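Local coordinates for peptide ABC transporter, peptide-binding protein (Enterococcus faecalis, PDB 3O6P) that probably binds peptides for uptake through an ABC transporter, this chain being one fragment of the longer solute-binding protein, at residues Met101-Ser106 with Gly120-Ala125; Lys113-Val118 with Ala152-Trp157; Ala37-Ile42 with Pro224-Ser229; Met9-Arg14 with Lys27-Ser32; Ser74-Asp79 with Gly218-Val223. All coordinates share one frame; numbering follows the deposited sequence.

How the interactions relate
The first four contacts set helices against one mixed sheet. Interactions 1 and 2 are about 8 Å apart between centres and share helix 109-125, which packs on the neighbouring strands 99-106 and 152-158. Interaction 4 lies on strand 5-11, next to strand 152-158, with its centre about 10 Å from that of interaction 1. Interaction 3 adds strand 223-228, the outer strand beside 5-11 within this chain. Interaction 5 joins two loops, and the one at 218-223 leads into strand 223-228. The centre of interaction 5 is about 9 Å from that of interaction 4. The sodium ion is bound by the carbonyl of Gln123, on the helix segment of interaction 1. The side chain of Ile29 in interaction 4 is about 11 Å from it.

Interaction 1. Residues Met101-Ser106 with Gly120-Ala125; sequences MDILSS and GSIQDA. With NA (sodium ion), chain B.
No ring or other flat side chain enters the meeting of Met101 and Ile103 with Ile122. The contact has neither stacked faces nor edges, and aliphatic branches do the touching. Ile122 sends out both branches of its side chain. Its CD1 methyl comes within 4.4 Å of Ile103 CD1. Its CG2 methyl lies 4.5 Å from the selenium, SE, of Met101, which is selenomethionine here. CG of Met101 sits between the backbone N and the carbonyl carbon (chi1 60°). The chain then runs on so that its end comes nearer to the helix than its base does. The contact belongs to a beta-alpha-beta unit made of strand 99-106, helix 109-125 and strand 129-136. Val131 of the last strand also touches Ile103 and Ile122. The next helix residue, Gln123, turns to a different task. Its carbonyl O binds the sodium ion at 2.3 Å, and Leu126 O, Val129 O and three waters bind the same ion. Water 1 also donates a hydrogen bond to Asp124 O, at 3.2 Å. In the conformer given, the amide oxygen of Gln123 accepts from Val131 N. All three touching residues are buried and no hydrogen bond crosses between the segments. The strand and helix are therefore held here by dispersion at generous distances. Gln123 instead turns its carbonyl to the ion and its side chain to strand 129-136.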
# COMPACT_ATOMS: atom_id res chain seq x y z
N MSE A 101 -14.47 2.37 9.57
CA MSE A 101 -13.04 2.65 9.51
C MSE A 101 -12.78 4.10 9.19
O MSE A 101 -13.46 4.69 8.36
CB MSE A 101 -12.35 1.77 8.48
CG MSE A 101 -12.88 1.92 7.06
SE MSE A 101 -11.90 0.79 5.79
CE MSE A 101 -10.24 1.75 5.81
N ASP A 102 -11.77 4.67 9.84
CA ASP A 102 -11.38 6.04 9.60
C ASP A 102 -10.12 6.08 8.75
O ASP A 102 -9.22 5.28 8.96
CB ASP A 102 -11.10 6.73 10.95
CG ASP A 102 -10.83 8.21 10.79
OD1 ASP A 102 -11.75 8.95 10.41
OD2 ASP A 102 -9.69 8.63 11.10
N ILE A 103 -10.04 7.01 7.80
CA ILE A 103 -8.80 7.20 7.06
C ILE A 103 -8.16 8.52 7.50
O ILE A 103 -8.71 9.60 7.26
CB ILE A 103 -9.00 7.24 5.52
CG1 ILE A 103 -9.83 6.07 5.03
CG2 ILE A 103 -7.62 7.30 4.79
CD1 ILE A 103 -10.22 6.18 3.56
N LEU A 104 -7.00 8.42 8.13
CA LEU A 104 -6.22 9.58 8.52
C LEU A 104 -5.48 10.08 7.28
O LEU A 104 -4.96 9.28 6.50
CB LEU A 104 -5.23 9.13 9.59
CG LEU A 104 -4.28 10.13 10.22
CD1 LEU A 104 -5.07 11.19 11.01
CD2 LEU A 104 -3.30 9.35 11.12
N SER A 105 -5.43 11.39 7.07
CA SER A 105 -4.72 11.92 5.91
C SER A 105 -4.18 13.30 6.17
O SER A 105 -4.43 13.91 7.22
CB SER A 105 -5.64 11.97 4.68
OG SER A 105 -6.57 13.05 4.79
N SER A 106 -3.43 13.79 5.20
CA SER A 106 -3.03 15.19 5.15
C SER A 106 -4.28 16.03 4.92
O SER A 106 -5.25 15.57 4.30
CB SER A 106 -2.05 15.40 3.99
OG SER A 106 -1.74 16.77 3.84
N GLY A 120 -15.31 7.51 -0.54
CA GLY A 120 -16.54 7.21 -1.30
C GLY A 120 -16.49 5.86 -1.99
O GLY A 120 -17.49 5.11 -2.03
N SER A 121 -15.34 5.55 -2.56
CA SER A 121 -15.17 4.30 -3.31
C SER A 121 -15.34 3.06 -2.42
O SER A 121 -16.09 2.13 -2.76
CB SER A 121 -13.78 4.27 -3.96
OG SER A 121 -13.63 5.28 -4.96
N ILE A 122 -14.66 3.04 -1.28
CA ILE A 122 -14.76 1.90 -0.38
C ILE A 122 -16.18 1.76 0.18
O ILE A 122 -16.78 0.67 0.14
CB ILE A 122 -13.75 2.04 0.78
CG1 ILE A 122 -12.31 2.08 0.26
CG2 ILE A 122 -13.96 0.93 1.80
CD1 ILE A 122 -11.28 2.57 1.29
N GLN A 123 -16.70 2.87 0.70
CA GLN A 123 -18.02 2.90 1.32
C GLN A 123 -19.09 2.43 0.33
O GLN A 123 -19.95 1.59 0.66
CB GLN A 123 -18.30 4.32 1.83
CG GLN A 123 -19.64 4.49 2.46
CD GLN A 123 -19.65 5.67 3.40
OE1 GLN A 123 -19.10 5.61 4.50
NE2 GLN A 123 -20.27 6.76 2.97
N ASP A 124 -19.02 2.93 -0.89
CA ASP A 124 -20.01 2.62 -1.89
C ASP A 124 -19.97 1.13 -2.31
O ASP A 124 -21.01 0.48 -2.45
CB ASP A 124 -19.83 3.55 -3.10
CG ASP A 124 -20.92 3.38 -4.08
OD1 ASP A 124 -22.03 3.86 -3.81
OD2 ASP A 124 -20.69 2.71 -5.10
N ALA A 125 -18.75 0.59 -2.48
CA ALA A 125 -18.57 -0.76 -3.00
C ALA A 125 -18.93 -1.86 -2.00
O ALA A 125 -19.44 -2.92 -2.40
CB ALA A 125 -17.13 -0.96 -3.51
NA NA B . -21.06 0.66 2.43
O HOH W 1 -22.42 0.00 0.37
O HOH W 2 -22.82 -0.01 3.89
O HOH W 3 -22.48 2.75 2.36

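Interaction 2. Residues Lys113-Val118 with Ala152-Trp157; sequences KTVEFV and AVIGGW
Val115 on helix 109-125 and Ile154 on strand 152-158 mark the closest backbone approach, with 7.8 Å between Val115 CA and Ile154 CA. Both side chains leave the backbone towards the other segment. Ile154 reaches across with its longer branch. CG1 lies anti to the carbonyl carbon (chi1 -64°), and the extended chi2 of 173° carries CD1 up to the helix. That single methyl makes the contact. It lies 4.0 Å from Val115 CG2 and 4.2 Å from Val115 CB. The two side chains cross obliquely. Thr114 adds its methyl, with CG2 at 4.4 Å from Ile154 CD1. Its hydroxyl OG1 is engaged within the helix, in a hydrogen bond with Ser110 O. Ile103 of strand 99-106 touches both Val115 and Ile154, so the neighbouring strand takes part in the same packing. Gln7 of strand 5-11 also touches Ile154. Strand 152-158 lies between strands 99-106 and 5-11 in the mixed sheet, and the helix packs on one face of that sheet. The polar end of Thr114 is spent on its own helix. Only carbon atoms meet across the interface, so the attraction is apolar and has little directional character.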
# COMPACT_ATOMS: atom_id res chain seq x y z
N LYS A 113 -8.90 15.75 -1.61
CA LYS A 113 -9.64 15.19 -2.75
C LYS A 113 -9.37 13.68 -2.93
O LYS A 113 -10.29 12.91 -3.25
CB LYS A 113 -9.34 15.96 -4.03
CG LYS A 113 -9.84 17.41 -4.02
CD LYS A 113 -11.23 17.56 -3.42
CE LYS A 113 -11.86 18.91 -3.79
NZ LYS A 113 -10.95 20.08 -3.67
N THR A 114 -8.13 13.25 -2.67
CA THR A 114 -7.79 11.83 -2.70
C THR A 114 -8.56 11.07 -1.63
O THR A 114 -9.20 10.04 -1.93
CB THR A 114 -6.27 11.63 -2.49
OG1 THR A 114 -5.60 12.16 -3.63
CG2 THR A 114 -5.91 10.14 -2.35
N VAL A 115 -8.54 11.58 -0.39
CA VAL A 115 -9.18 10.83 0.69
C VAL A 115 -10.69 10.75 0.51
O VAL A 115 -11.29 9.72 0.83
CB VAL A 115 -8.72 11.26 2.14
CG1 VAL A 115 -9.35 12.60 2.58
CG2 VAL A 115 -9.04 10.15 3.15
N GLU A 116 -11.29 11.83 -0.02
CA GLU A 116 -12.72 11.87 -0.32
C GLU A 116 -13.10 10.81 -1.36
O GLU A 116 -14.10 10.08 -1.20
CB GLU A 116 -13.14 13.27 -0.81
CG GLU A 116 -14.55 13.33 -1.37
CD GLU A 116 -14.95 14.75 -1.84
OE1 GLU A 116 -14.16 15.41 -2.55
OE2 GLU A 116 -16.06 15.19 -1.51
N PHE A 117 -12.29 10.70 -2.41
CA PHE A 117 -12.52 9.74 -3.47
C PHE A 117 -12.34 8.32 -2.92
O PHE A 117 -13.13 7.44 -3.20
CB PHE A 117 -11.58 9.98 -4.66
CG PHE A 117 -11.80 9.00 -5.79
CD1 PHE A 117 -12.82 9.21 -6.70
CD2 PHE A 117 -10.98 7.86 -5.93
CE1 PHE A 117 -13.04 8.30 -7.74
CE2 PHE A 117 -11.19 6.94 -6.97
CZ PHE A 117 -12.24 7.16 -7.88
N VAL A 118 -11.30 8.10 -2.12
CA VAL A 118 -11.07 6.77 -1.53
C VAL A 118 -12.18 6.35 -0.56
O VAL A 118 -12.67 5.22 -0.61
CB VAL A 118 -9.70 6.70 -0.88
CG1 VAL A 118 -9.53 5.41 -0.11
CG2 VAL A 118 -8.65 6.79 -1.99
N ALA A 152 -6.90 3.49 8.90
CA ALA A 152 -6.09 3.61 7.70
C ALA A 152 -5.38 4.96 7.71
O ALA A 152 -5.87 5.93 8.34
CB ALA A 152 -6.94 3.46 6.43
N VAL A 153 -4.22 5.03 7.08
CA VAL A 153 -3.53 6.32 6.96
C VAL A 153 -2.91 6.45 5.57
O VAL A 153 -2.24 5.54 5.09
CB VAL A 153 -2.47 6.58 8.08
CG1 VAL A 153 -1.39 5.48 8.13
CG2 VAL A 153 -1.86 8.01 7.94
N ILE A 154 -3.16 7.59 4.93
CA ILE A 154 -2.57 7.85 3.60
C ILE A 154 -1.29 8.64 3.74
O ILE A 154 -1.25 9.67 4.43
CB ILE A 154 -3.58 8.54 2.65
CG1 ILE A 154 -4.78 7.60 2.38
CG2 ILE A 154 -2.88 8.92 1.36
CD1 ILE A 154 -5.92 8.24 1.61
N GLY A 155 -0.24 8.16 3.10
CA GLY A 155 1.04 8.87 3.10
C GLY A 155 1.79 8.42 1.87
O GLY A 155 1.22 7.98 0.90
N GLY A 156 3.10 8.58 1.89
CA GLY A 156 3.85 8.09 0.77
C GLY A 156 5.32 8.14 1.02
O GLY A 156 5.78 8.48 2.12
N TRP A 157 6.07 7.78 0.00
CA TRP A 157 7.53 7.73 0.11
C TRP A 157 8.13 8.13 -1.21
O TRP A 157 7.61 7.75 -2.27
CB TRP A 157 7.98 6.29 0.48
CG TRP A 157 9.43 6.23 0.80
CD1 TRP A 157 10.45 5.79 -0.00
CD2 TRP A 157 10.04 6.65 2.02
NE1 TRP A 157 11.66 5.90 0.66
CE2 TRP A 157 11.43 6.43 1.90
CE3 TRP A 157 9.54 7.19 3.22
CZ2 TRP A 157 12.34 6.72 2.92
CZ3 TRP A 157 10.45 7.47 4.24
CH2 TRP A 157 11.82 7.24 4.08

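Interaction 3. Residues Ala37-Ile42 with Pro224-Ser229; sequences ALVESI and PLFQKS
Leu38 and Val39 of helix 35-43 pack on Leu225 and Phe226, the two residues of a classic beta bulge that both face Gln7 of strand 5-11. The axes of the segments 37-42 and 224-228 approach to 9.1 Å, and their N-to-C directions make an angle of 58°. The aromatic contact comes from Leu38. Its CD2 methyl approaches the edge of the Phe226 ring, near the ring plane, at 4.1 Å from CD2 of Phe226. The two side chains cross at about a right angle. There are two aliphatic contacts. With CG of Leu38 anti to the backbone N (chi1 172°), its CD2 also comes within 4.3 Å of Leu225 CB. The other is made by Val39, whose side chain slides past that of Phe226 in the opposite direction and meets its CB. Among polar atoms, Leu225 O is buried by the contact and has no partner in the model. Leu38 CD2 lies 4.0 Å from it. Within the helix, a wider pi-type turn lets Ala37 O accept from both Ser41 N and Ile42 N. Leu38 also touches Thr114 and Phe117 of helix 109-125. The closest approach is made by Val39 CG1, 3.6 Å from Phe226 CB.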
# COMPACT_ATOMS: atom_id res chain seq x y z
N ALA A 37 -9.46 6.58 -12.53
CA ALA A 37 -10.30 7.76 -12.26
C ALA A 37 -9.61 8.70 -11.27
O ALA A 37 -9.67 9.94 -11.40
CB ALA A 37 -11.68 7.30 -11.70
N LEU A 38 -8.98 8.12 -10.24
CA LEU A 38 -8.33 8.94 -9.24
C LEU A 38 -7.27 9.81 -9.92
O LEU A 38 -7.24 11.02 -9.72
CB LEU A 38 -7.69 8.09 -8.13
CG LEU A 38 -6.80 8.80 -7.08
CD1 LEU A 38 -7.57 9.88 -6.27
CD2 LEU A 38 -6.19 7.75 -6.15
N VAL A 39 -6.42 9.20 -10.72
CA VAL A 39 -5.34 9.99 -11.31
C VAL A 39 -5.75 10.91 -12.45
O VAL A 39 -5.24 12.03 -12.54
CB VAL A 39 -4.07 9.18 -11.69
CG1 VAL A 39 -3.52 8.48 -10.45
CG2 VAL A 39 -4.37 8.20 -12.80
N GLU A 40 -6.75 10.48 -13.22
CA GLU A 40 -7.17 11.20 -14.43
C GLU A 40 -8.28 12.24 -14.25
O GLU A 40 -8.28 13.26 -14.96
CB GLU A 40 -7.50 10.20 -15.55
CG GLU A 40 -6.25 9.45 -16.06
CD GLU A 40 -6.54 8.45 -17.17
OE1 GLU A 40 -5.62 7.67 -17.55
OE2 GLU A 40 -7.69 8.44 -17.66
N SER A 41 -9.20 11.99 -13.31
CA SER A 41 -10.34 12.87 -13.10
C SER A 41 -10.19 13.65 -11.80
O SER A 41 -10.49 14.84 -11.74
CB SER A 41 -11.63 12.05 -13.10
OG SER A 41 -12.70 12.92 -12.87
N ILE A 42 -9.70 12.98 -10.76
CA ILE A 42 -9.64 13.60 -9.45
C ILE A 42 -8.39 14.46 -9.30
O ILE A 42 -8.50 15.66 -9.01
CB ILE A 42 -9.74 12.57 -8.30
CG1 ILE A 42 -11.01 11.71 -8.45
CG2 ILE A 42 -9.67 13.26 -6.93
CD1 ILE A 42 -12.32 12.46 -8.24
N PRO A 224 -1.26 0.67 -2.41
CA PRO A 224 -0.76 1.81 -3.23
C PRO A 224 -1.89 2.50 -3.96
O PRO A 224 -2.81 1.84 -4.43
CB PRO A 224 0.22 1.14 -4.21
CG PRO A 224 0.62 -0.16 -3.52
CD PRO A 224 -0.69 -0.62 -2.87
N LEU A 225 -1.84 3.84 -3.99
CA LEU A 225 -2.88 4.64 -4.61
C LEU A 225 -2.45 5.21 -5.96
O LEU A 225 -3.22 5.17 -6.93
CB LEU A 225 -3.33 5.76 -3.66
CG LEU A 225 -3.91 5.29 -2.33
CD1 LEU A 225 -4.22 6.53 -1.50
CD2 LEU A 225 -5.20 4.46 -2.59
N PHE A 226 -1.23 5.74 -6.03
CA PHE A 226 -0.71 6.27 -7.29
C PHE A 226 0.79 6.47 -7.19
O PHE A 226 1.36 6.43 -6.09
CB PHE A 226 -1.42 7.59 -7.69
CG PHE A 226 -1.29 8.72 -6.68
CD1 PHE A 226 -0.17 9.56 -6.70
CD2 PHE A 226 -2.30 8.97 -5.74
CE1 PHE A 226 -0.03 10.64 -5.77
CE2 PHE A 226 -2.19 10.04 -4.81
CZ PHE A 226 -1.04 10.88 -4.83
N GLN A 227 1.42 6.68 -8.34
CA GLN A 227 2.84 7.05 -8.42
C GLN A 227 2.95 8.47 -8.99
O GLN A 227 2.16 8.87 -9.84
CB GLN A 227 3.58 6.04 -9.31
CG GLN A 227 5.01 6.47 -9.68
CD GLN A 227 5.67 5.48 -10.63
OE1 GLN A 227 5.33 4.28 -10.65
NE2 GLN A 227 6.61 5.98 -11.42
N LYS A 228 3.92 9.23 -8.51
CA LYS A 228 4.16 10.56 -9.07
C LYS A 228 5.67 10.65 -9.18
O LYS A 228 6.37 10.65 -8.17
CB LYS A 228 3.56 11.64 -8.15
CG LYS A 228 3.43 13.04 -8.81
CD LYS A 228 2.48 13.93 -8.01
CE LYS A 228 2.19 15.27 -8.70
NZ LYS A 228 3.42 15.91 -9.16
N SER A 229 6.16 10.69 -10.43
CA SER A 229 7.59 10.43 -10.71
C SER A 229 8.31 11.58 -11.38
O SER A 229 7.69 12.36 -12.10
CB SER A 229 7.78 9.13 -11.53
OG SER A 229 6.61 8.81 -12.28

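Interaction 4. Residues Met9-Arg14 with Lys27-Ser32; sequences MELNQR and KAISYS
CG of Met9 lies anti to the backbone N (chi1 -174°), which directs this selenomethionine towards Ile29. The chain stays extended to the selenium and then bends (chi3 51°). The bend lays the terminal methyl CE against CG2 of Ile29, at 3.6 Å. The Ile29 side chain is turned to meet it, with CG2 anti to its own backbone N and CG1 beside that nitrogen (chi1 -74°). The side chains of Met9 and Ile29 cross at about a right angle. The other branch of Ile29 serves a second neighbour. Its CD1 methyl lies 4.3 Å from Leu11 CD1, so Ile29 meets two strand residues that point to the same side of the sheet. Helix 23-31 here packs on strand 5-11, an inner strand of the mixed sheet that runs antiparallel to both 152-158 and 223-228. Ala152 of the first of these touches Met9 and Leu11. Ile122 of helix 109-125 touches Ile29. Both segments end in short polar turns. After the strand, Asn12 OD1 accepts from Arg14 N at 3.1 Å, which makes an Asx turn, and this donor lies in the carbonyl plane of the Asn12 side chain. Gln13 folds back, and its NE2 donates to Leu11 O at 3.1 Å, tilted from that carbonyl plane. The same NE2 is also hydrogen-bonded to Gly221 O. At the end of the helix, in the conformer given, Ser32 OG donates to Ile29 O at 2.7 Å. Ser32 N donates to the same carbonyl.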
# COMPACT_ATOMS: atom_id res chain seq x y z
N MSE A 9 -1.84 3.76 1.11
CA MSE A 9 -2.67 3.72 2.31
C MSE A 9 -2.26 2.52 3.15
O MSE A 9 -2.35 1.36 2.69
CB MSE A 9 -4.15 3.63 1.91
CG MSE A 9 -5.08 3.74 3.10
SE MSE A 9 -6.90 3.90 2.57
CE MSE A 9 -7.03 2.41 1.36
N GLU A 10 -1.77 2.82 4.35
CA GLU A 10 -1.41 1.78 5.32
C GLU A 10 -2.63 1.42 6.15
O GLU A 10 -3.51 2.27 6.38
CB GLU A 10 -0.28 2.26 6.23
CG GLU A 10 0.96 2.59 5.45
CD GLU A 10 2.09 3.03 6.33
OE1 GLU A 10 2.73 2.16 6.98
OE2 GLU A 10 2.34 4.27 6.37
N LEU A 11 -2.72 0.16 6.54
CA LEU A 11 -3.87 -0.33 7.32
C LEU A 11 -3.36 -0.87 8.64
O LEU A 11 -2.33 -1.55 8.69
CB LEU A 11 -4.65 -1.41 6.54
CG LEU A 11 -5.13 -1.01 5.14
CD1 LEU A 11 -5.65 -2.24 4.38
CD2 LEU A 11 -6.22 0.05 5.27
N ASN A 12 -4.06 -0.52 9.72
CA ASN A 12 -3.59 -0.84 11.08
C ASN A 12 -3.77 -2.33 11.40
O ASN A 12 -4.89 -2.81 11.60
CB ASN A 12 -4.33 0.02 12.10
CG ASN A 12 -3.67 -0.04 13.46
OD1 ASN A 12 -2.92 -0.97 13.77
ND2 ASN A 12 -3.96 0.94 14.30
N GLN A 13 -2.64 -3.04 11.43
CA GLN A 13 -2.62 -4.49 11.61
C GLN A 13 -2.04 -4.85 12.98
O GLN A 13 -1.62 -6.00 13.20
CB GLN A 13 -1.84 -5.14 10.46
CG GLN A 13 -2.55 -4.92 9.11
CD GLN A 13 -1.64 -5.14 7.93
OE1 GLN A 13 -1.21 -6.26 7.70
NE2 GLN A 13 -1.34 -4.08 7.18
N ARG A 14 -1.95 -3.87 13.87
CA ARG A 14 -1.24 -4.06 15.14
C ARG A 14 -1.87 -5.14 16.01
O ARG A 14 -1.18 -5.97 16.60
CB ARG A 14 -1.17 -2.74 15.91
CG ARG A 14 -0.32 -1.72 15.18
CD ARG A 14 -0.26 -0.38 15.87
NE ARG A 14 0.57 0.55 15.08
CZ ARG A 14 1.47 1.39 15.59
NH1 ARG A 14 1.69 1.42 16.90
NH2 ARG A 14 2.15 2.20 14.78
N LYS A 27 -7.49 -6.75 0.26
CA LYS A 27 -7.75 -6.86 -1.17
C LYS A 27 -9.10 -6.24 -1.55
O LYS A 27 -9.18 -5.58 -2.60
CB LYS A 27 -7.65 -8.33 -1.61
CG LYS A 27 -6.19 -8.85 -1.53
CD LYS A 27 -6.16 -10.34 -1.68
CE LYS A 27 -4.74 -10.77 -1.31
NZ LYS A 27 -4.57 -12.23 -1.54
N ALA A 28 -10.16 -6.46 -0.75
CA ALA A 28 -11.48 -5.89 -1.08
C ALA A 28 -11.37 -4.36 -1.14
O ALA A 28 -11.90 -3.71 -2.07
CB ALA A 28 -12.53 -6.32 -0.05
N ILE A 29 -10.60 -3.80 -0.20
CA ILE A 29 -10.38 -2.35 -0.16
C ILE A 29 -9.66 -1.92 -1.45
O ILE A 29 -10.12 -0.99 -2.15
CB ILE A 29 -9.60 -1.97 1.11
CG1 ILE A 29 -10.55 -2.06 2.32
CG2 ILE A 29 -9.02 -0.57 1.00
CD1 ILE A 29 -9.84 -2.01 3.70
N SER A 30 -8.56 -2.61 -1.80
CA SER A 30 -7.85 -2.24 -3.01
C SER A 30 -8.70 -2.38 -4.29
O SER A 30 -8.68 -1.50 -5.17
CB SER A 30 -6.53 -3.00 -3.12
OG SER A 30 -5.82 -2.62 -4.29
N TYR A 31 -9.48 -3.46 -4.37
CA TYR A 31 -10.33 -3.67 -5.54
C TYR A 31 -11.39 -2.61 -5.72
O TYR A 31 -11.93 -2.44 -6.83
CB TYR A 31 -11.06 -5.02 -5.38
CG TYR A 31 -10.31 -6.26 -5.76
CD1 TYR A 31 -9.73 -6.39 -7.02
CD2 TYR A 31 -10.28 -7.36 -4.89
CE1 TYR A 31 -9.07 -7.58 -7.38
CE2 TYR A 31 -9.65 -8.57 -5.24
CZ TYR A 31 -9.04 -8.67 -6.48
OH TYR A 31 -8.42 -9.85 -6.81
N SER A 32 -11.72 -1.90 -4.65
CA SER A 32 -12.82 -0.95 -4.72
C SER A 32 -12.42 0.44 -5.21
O SER A 32 -13.29 1.31 -5.35
CB SER A 32 -13.47 -0.80 -3.34
OG SER A 32 -12.65 0.01 -2.53

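Interaction 5. Residues Ser74-Asp79 with Gly218-Val223; sequences SQIEYD and GDMGVV
A Schellman motif ends helix 202-218, and its C-prime residue, Met220, meets the loop at Gln75 and Ile76. Met220 is selenomethionine and has a positive phi of 42°. The motif is closed by bonds from Gly221 N to Ile216 O and from Met220 N to Met217 O. The side chain of Met220 starts with CG anti to the backbone N (chi1 -161°) and then bends twice. This folding carries the terminal methyl CE towards the other loop. There CE lies 3.8 Å from Gln75 O, and the aliphatic side of the contact is closed by Ile76 CG1, at 4.4 Å from Met220 CE. The second meeting place is at the end of the helix itself. The side chain of Gln75, extended beyond CG, reaches over Gly218, and its CD lies 3.9 Å from Gly218 CA. The loop on the Gln75 side has polar structure of its own. Ser74 OG accepts from Ile76 N at 3.2 Å, forming an ST turn. Further on, Asp79 takes the N-cap position of helix 80-94, and its OD1 accepts from Lys82 N. Lys27 and Ser30 of helix 23-31 touch Met220 and help to bury it. Gln75, by contrast, is at the exposed border of the contact. The chemistry is therefore mixed. A buried methyl packs against carbon and a backbone carbonyl, while an amide lies over the helix terminus.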
# COMPACT_ATOMS: atom_id res chain seq x y z
N SER A 74 2.06 -6.64 -11.90
CA SER A 74 1.15 -5.87 -11.06
C SER A 74 0.06 -6.77 -10.53
O SER A 74 -0.53 -7.54 -11.30
CB SER A 74 0.49 -4.74 -11.88
OG SER A 74 -0.40 -4.00 -11.05
N GLN A 75 -0.26 -6.62 -9.24
CA GLN A 75 -1.44 -7.28 -8.66
C GLN A 75 -2.50 -6.26 -8.23
O GLN A 75 -3.45 -6.59 -7.47
CB GLN A 75 -0.99 -8.17 -7.49
CG GLN A 75 0.09 -9.16 -8.00
CD GLN A 75 0.47 -10.23 -7.02
OE1 GLN A 75 1.59 -10.23 -6.45
NE2 GLN A 75 -0.43 -11.19 -6.83
N ILE A 76 -2.38 -5.04 -8.73
CA ILE A 76 -3.36 -3.98 -8.42
C ILE A 76 -4.42 -3.94 -9.51
O ILE A 76 -4.09 -3.79 -10.70
CB ILE A 76 -2.71 -2.61 -8.23
CG1 ILE A 76 -1.76 -2.65 -7.02
CG2 ILE A 76 -3.83 -1.48 -8.09
CD1 ILE A 76 -1.09 -1.35 -6.73
N GLU A 77 -5.68 -4.15 -9.10
CA GLU A 77 -6.83 -4.18 -9.98
C GLU A 77 -7.92 -3.32 -9.40
O GLU A 77 -8.05 -3.21 -8.19
CB GLU A 77 -7.40 -5.59 -10.08
CG GLU A 77 -7.11 -6.30 -11.37
CD GLU A 77 -5.65 -6.51 -11.57
OE1 GLU A 77 -4.95 -6.78 -10.57
OE2 GLU A 77 -5.19 -6.40 -12.73
N TYR A 78 -8.72 -2.75 -10.29
CA TYR A 78 -9.99 -2.14 -9.90
C TYR A 78 -11.10 -3.05 -10.41
O TYR A 78 -11.18 -3.32 -11.61
CB TYR A 78 -10.12 -0.73 -10.49
CG TYR A 78 -11.52 -0.21 -10.40
CD1 TYR A 78 -12.13 -0.00 -9.17
CD2 TYR A 78 -12.26 0.03 -11.55
CE1 TYR A 78 -13.46 0.44 -9.08
CE2 TYR A 78 -13.56 0.48 -11.48
CZ TYR A 78 -14.16 0.68 -10.23
OH TYR A 78 -15.47 1.12 -10.15
N ASP A 79 -11.92 -3.57 -9.49
CA ASP A 79 -13.03 -4.44 -9.87
C ASP A 79 -14.00 -4.51 -8.70
O ASP A 79 -13.73 -5.21 -7.72
CB ASP A 79 -12.47 -5.83 -10.21
CG ASP A 79 -13.52 -6.80 -10.70
OD1 ASP A 79 -14.69 -6.69 -10.32
OD2 ASP A 79 -13.14 -7.70 -11.46
N GLY A 218 1.03 -9.40 -3.15
CA GLY A 218 0.22 -10.64 -3.17
C GLY A 218 -0.72 -10.77 -1.99
O GLY A 218 -1.77 -11.38 -2.11
N ASP A 219 -0.35 -10.21 -0.84
CA ASP A 219 -1.28 -10.19 0.30
C ASP A 219 -1.74 -8.76 0.63
O ASP A 219 -2.29 -8.52 1.68
CB ASP A 219 -0.80 -10.99 1.56
CG ASP A 219 0.30 -10.31 2.32
OD1 ASP A 219 0.89 -9.33 1.79
OD2 ASP A 219 0.59 -10.75 3.47
N MSE A 220 -1.51 -7.83 -0.32
CA MSE A 220 -1.89 -6.42 -0.20
C MSE A 220 -1.62 -5.84 1.18
O MSE A 220 -2.51 -5.29 1.84
CB MSE A 220 -3.35 -6.18 -0.66
CG MSE A 220 -3.68 -4.74 -1.00
SE MSE A 220 -2.70 -4.09 -2.54
CE MSE A 220 -3.38 -5.30 -3.90
N GLY A 221 -0.35 -5.90 1.59
CA GLY A 221 0.01 -5.49 2.95
C GLY A 221 -0.09 -3.99 3.16
O GLY A 221 -0.24 -3.53 4.32
N VAL A 222 0.01 -3.25 2.05
CA VAL A 222 -0.23 -1.81 1.99
C VAL A 222 -0.99 -1.58 0.67
O VAL A 222 -0.87 -2.39 -0.24
CB VAL A 222 1.12 -1.02 2.04
CG1 VAL A 222 2.01 -1.37 0.84
CG2 VAL A 222 0.87 0.48 2.11
N VAL A 223 -1.78 -0.50 0.58
CA VAL A 223 -2.65 -0.27 -0.59
C VAL A 223 -2.10 0.93 -1.39
O VAL A 223 -2.41 2.08 -1.05
CB VAL A 223 -4.15 -0.05 -0.19
CG1 VAL A 223 -5.02 0.19 -1.45
CG2 VAL A 223 -4.69 -1.26 0.60